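Local coordinates for intradiol ring-cleavage dioxygenase (Streptomyces sp. SirexAA-E, PDB 4ILV), which probably cleaves catechol-type aromatic rings between their two hydroxyl-bearing carbons, using a bound iron(III) ion, as a secreted enzyme fused to a carbohydrate-binding module, at residues L84-A89 / G104-G109. Residues are numbered along the deposited sequence; the frame is centred on the assembly and turned at random.
Sequences LDFWQA and GHQFTG
The F86 ring has G104 O at its edge, near the ring plane, while the amide of Q106 comes in obliquely, its plane turned 65° from the ring and NE2 lying 3.8 Å from F86 CE2. On the other face of the sheet, the carboxylate of D85 stands almost perpendicular to the H105 imidazole, and D85 OD1 comes 3.5 Å from H105 CB. With CG anti to the backbone N (chi1 -173°), the end of the D85 side chain lies nearer strand 104-107, whereas the H105 ring extends off the strand pair; S49 OG hydrogen-bonds to both D85 OD1 and H105 ND1.

Between these two layers of side chains, strands 84-87 and 104-107 run antiparallel, 104-107 at the edge of its four-stranded sheet within the chain. L84 and Q106 form one hydrogen-bonded pair, in which L84 N reaches Q106 O at 2.8 Å in a nearly straight bond (175°). F86 and G104 form the next, with F86 N 3.0 Å from G104 O. Beyond the L84-Q106 pair, L84 CD1 meets T108 CG2.

L84, F86 and Q106 all pack on F114 of strand 113-119, so this face lies in the core between the two sheets of the dioxygenase fold; W87, next after F86, stacks on the iron ligand H132. Q106 NE2 bonds to T115 O in that core; a leucine here would probably leave this carbonyl without its amide donor. On the opposite face S49 OG mediates between carboxylate and imidazole in place of direct contact, and so probably restrains the rotation of both.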
ATOM      1  N   LEU A  84       1.057   1.281  -9.513  1.00 24.58           N
ATOM      2  CA  LEU A  84       1.067   1.246  -8.056  1.00 28.97           C
ATOM      3  C   LEU A  84       2.412   0.701  -7.554  1.00 25.81           C
ATOM      4  O   LEU A  84       2.766  -0.429  -7.847  1.00 26.67           O
ATOM      5  CB  LEU A  84      -0.067   0.370  -7.534  1.00 22.57           C
ATOM      6  CG  LEU A  84      -1.469   0.892  -7.870  1.00 28.04           C
ATOM      7  CD1 LEU A  84      -2.495  -0.175  -7.576  1.00 25.82           C
ATOM      8  CD2 LEU A  84      -1.750   2.138  -7.042  1.00 23.73           C
ATOM      9  N   ASP A  85       3.140   1.514  -6.806  1.00 26.41           N
ATOM     10  CA  ASP A  85       4.488   1.182  -6.365  1.00 25.22           C
ATOM     11  C   ASP A  85       4.471   1.129  -4.845  1.00 24.72           C
ATOM     12  O   ASP A  85       4.364   2.162  -4.190  1.00 25.38           O
ATOM     13  CB  ASP A  85       5.451   2.257  -6.876  1.00 24.38           C
ATOM     14  CG  ASP A  85       6.933   1.925  -6.619  1.00 31.70           C
ATOM     15  OD1 ASP A  85       7.257   0.761  -6.294  1.00 28.71           O
ATOM     16  OD2 ASP A  85       7.778   2.841  -6.766  1.00 29.44           O
ATOM     17  N   PHE A  86       4.558  -0.078  -4.291  1.00 21.12           N
ATOM     18  CA  PHE A  86       4.441  -0.281  -2.848  1.00 19.96           C
ATOM     19  C   PHE A  86       5.812  -0.449  -2.190  1.00 24.38           C
ATOM     20  O   PHE A  86       6.720  -1.038  -2.774  1.00 26.00           O
ATOM     21  CB  PHE A  86       3.621  -1.541  -2.560  1.00 18.61           C
ATOM     22  CG  PHE A  86       2.148  -1.432  -2.901  1.00 20.79           C
ATOM     23  CD1 PHE A  86       1.261  -0.884  -1.993  1.00 20.00           C
ATOM     24  CD2 PHE A  86       1.654  -1.929  -4.094  1.00 22.41           C
ATOM     25  CE1 PHE A  86      -0.089  -0.819  -2.271  1.00 19.16           C
ATOM     26  CE2 PHE A  86       0.297  -1.870  -4.389  1.00 29.84           C
ATOM     27  CZ  PHE A  86      -0.574  -1.313  -3.481  1.00 24.18           C
ATOM     28  N   TRP A  87       5.969   0.079  -0.983  1.00 27.37           N
ATOM     29  CA  TRP A  87       7.107  -0.303  -0.150  1.00 26.01           C
ATOM     30  C   TRP A  87       6.705  -0.271   1.332  1.00 28.04           C
ATOM     31  O   TRP A  87       5.718   0.379   1.692  1.00 23.20           O
ATOM     32  CB  TRP A  87       8.360   0.541  -0.456  1.00 22.67           C
ATOM     33  CG  TRP A  87       8.307   1.963   0.006  1.00 21.26           C
ATOM     34  CD1 TRP A  87       8.951   2.497   1.093  1.00 23.92           C
ATOM     35  CD2 TRP A  87       7.597   3.045  -0.611  1.00 17.16           C
ATOM     36  NE1 TRP A  87       8.672   3.835   1.196  1.00 24.21           N
ATOM     37  CE2 TRP A  87       7.848   4.200   0.163  1.00 23.22           C
ATOM     38  CE3 TRP A  87       6.757   3.145  -1.725  1.00 26.92           C
ATOM     39  CZ2 TRP A  87       7.290   5.443  -0.144  1.00 22.84           C
ATOM     40  CZ3 TRP A  87       6.203   4.385  -2.031  1.00 26.12           C
ATOM     41  CH2 TRP A  87       6.474   5.515  -1.242  1.00 22.39           C
ATOM     42  N   GLN A  88       7.448  -0.985   2.178  1.00 25.54           N
ATOM     43  CA  GLN A  88       7.036  -1.178   3.570  1.00 22.33           C
ATOM     44  C   GLN A  88       8.145  -1.804   4.386  1.00 21.76           C
ATOM     45  O   GLN A  88       9.099  -2.346   3.831  1.00 20.79           O
ATOM     46  CB  GLN A  88       5.843  -2.130   3.648  1.00 15.27           C
ATOM     47  CG  GLN A  88       6.215  -3.574   3.250  1.00 19.39           C
ATOM     48  CD  GLN A  88       5.125  -4.578   3.540  1.00 21.92           C
ATOM     49  OE1 GLN A  88       4.193  -4.751   2.751  1.00 23.23           O
ATOM     50  NE2 GLN A  88       5.233  -5.256   4.677  1.00 20.85           N
ATOM     51  N   ALA A  89       7.990  -1.771   5.705  1.00 23.32           N
ATOM     52  CA  ALA A  89       8.938  -2.452   6.586  1.00 22.52           C
ATOM     53  C   ALA A  89       8.649  -3.943   6.621  1.00 24.50           C
ATOM     54  O   ALA A  89       7.527  -4.370   6.320  1.00 24.72           O
ATOM     55  CB  ALA A  89       8.863  -1.869   7.992  1.00 26.81           C
ATOM     56  N   GLY A 104       8.016  -3.304  -4.471  1.00 22.50           N
ATOM     57  CA  GLY A 104       7.556  -3.861  -5.731  1.00 22.88           C
ATOM     58  C   GLY A 104       6.404  -3.060  -6.320  1.00 27.24           C
ATOM     59  O   GLY A 104       5.578  -2.539  -5.579  1.00 27.08           O
ATOM     60  N   HIS A 105       6.344  -2.964  -7.648  1.00 25.75           N
ATOM     61  CA  HIS A 105       5.273  -2.214  -8.300  1.00 27.97           C
ATOM     62  C   HIS A 105       4.481  -3.068  -9.279  1.00 29.89           C
ATOM     63  O   HIS A 105       4.931  -4.149  -9.695  1.00 26.31           O
ATOM     64  CB  HIS A 105       5.826  -0.978  -9.021  1.00 25.90           C
ATOM     65  CG  HIS A 105       6.642  -1.293 -10.240  1.00 27.56           C
ATOM     66  ND1 HIS A 105       8.021  -1.357 -10.220  1.00 26.88           N
ATOM     67  CD2 HIS A 105       6.273  -1.539 -11.519  1.00 29.25           C
ATOM     68  CE1 HIS A 105       8.462  -1.647 -11.433  1.00 29.61           C
ATOM     69  NE2 HIS A 105       7.420  -1.763 -12.237  1.00 29.79           N
ATOM     70  N   GLN A 106       3.316  -2.550  -9.663  1.00 24.11           N
ATOM     71  CA  GLN A 106       2.408  -3.242 -10.571  1.00 26.54           C
ATOM     72  C   GLN A 106       1.529  -2.239 -11.302  1.00 28.66           C
ATOM     73  O   GLN A 106       1.496  -1.061 -10.954  1.00 30.64           O
ATOM     74  CB  GLN A 106       1.518  -4.211  -9.796  1.00 31.71           C
ATOM     75  CG  GLN A 106       0.589  -3.518  -8.794  1.00 25.49           C
ATOM     76  CD  GLN A 106      -0.188  -4.497  -7.952  1.00 27.27           C
ATOM     77  OE1 GLN A 106      -1.288  -4.913  -8.320  1.00 28.79           O
ATOM     78  NE2 GLN A 106       0.370  -4.866  -6.800  1.00 23.88           N
ATOM     79  N   PHE A 107       0.819  -2.718 -12.321  1.00 30.26           N
ATOM     80  CA  PHE A 107      -0.110  -1.896 -13.092  1.00 31.78           C
ATOM     81  C   PHE A 107      -1.508  -2.481 -13.002  1.00 36.37           C
ATOM     82  O   PHE A 107      -1.672  -3.708 -12.986  1.00 32.41           O
ATOM     83  CB  PHE A 107       0.325  -1.821 -14.557  1.00 29.55           C
ATOM     84  CG  PHE A 107       1.626  -1.110 -14.756  1.00 30.92           C
ATOM     85  CD1 PHE A 107       1.652   0.239 -15.075  1.00 35.83           C
ATOM     86  CD2 PHE A 107       2.828  -1.782 -14.599  1.00 36.46           C
ATOM     87  CE1 PHE A 107       2.857   0.907 -15.251  1.00 37.34           C
ATOM     88  CE2 PHE A 107       4.035  -1.120 -14.770  1.00 36.56           C
ATOM     89  CZ  PHE A 107       4.044   0.226 -15.099  1.00 36.54           C
ATOM     90  N   THR A 108      -2.521  -1.620 -12.911  1.00 30.76           N
ATOM     91  CA  THR A 108      -3.885  -2.125 -12.834  1.00 26.84           C
ATOM     92  C   THR A 108      -4.296  -2.702 -14.174  1.00 34.39           C
ATOM     93  O   THR A 108      -3.944  -2.164 -15.232  1.00 38.03           O
ATOM     94  CB  THR A 108      -4.912  -1.048 -12.416  1.00 25.50           C
ATOM     95  OG1 THR A 108      -4.835   0.067 -13.311  1.00 26.01           O
ATOM     96  CG2 THR A 108      -4.688  -0.597 -10.993  1.00 22.64           C
ATOM     97  N   GLY A 109      -5.059  -3.789 -14.130  1.00 43.61           N
ATOM     98  CA  GLY A 109      -5.539  -4.409 -15.348  1.00 46.25           C
ATOM     99  C   GLY A 109      -6.776  -3.742 -15.918  1.00 51.19           C
ATOM    100  O   GLY A 109      -7.147  -2.630 -15.530  1.00 48.28           O
TER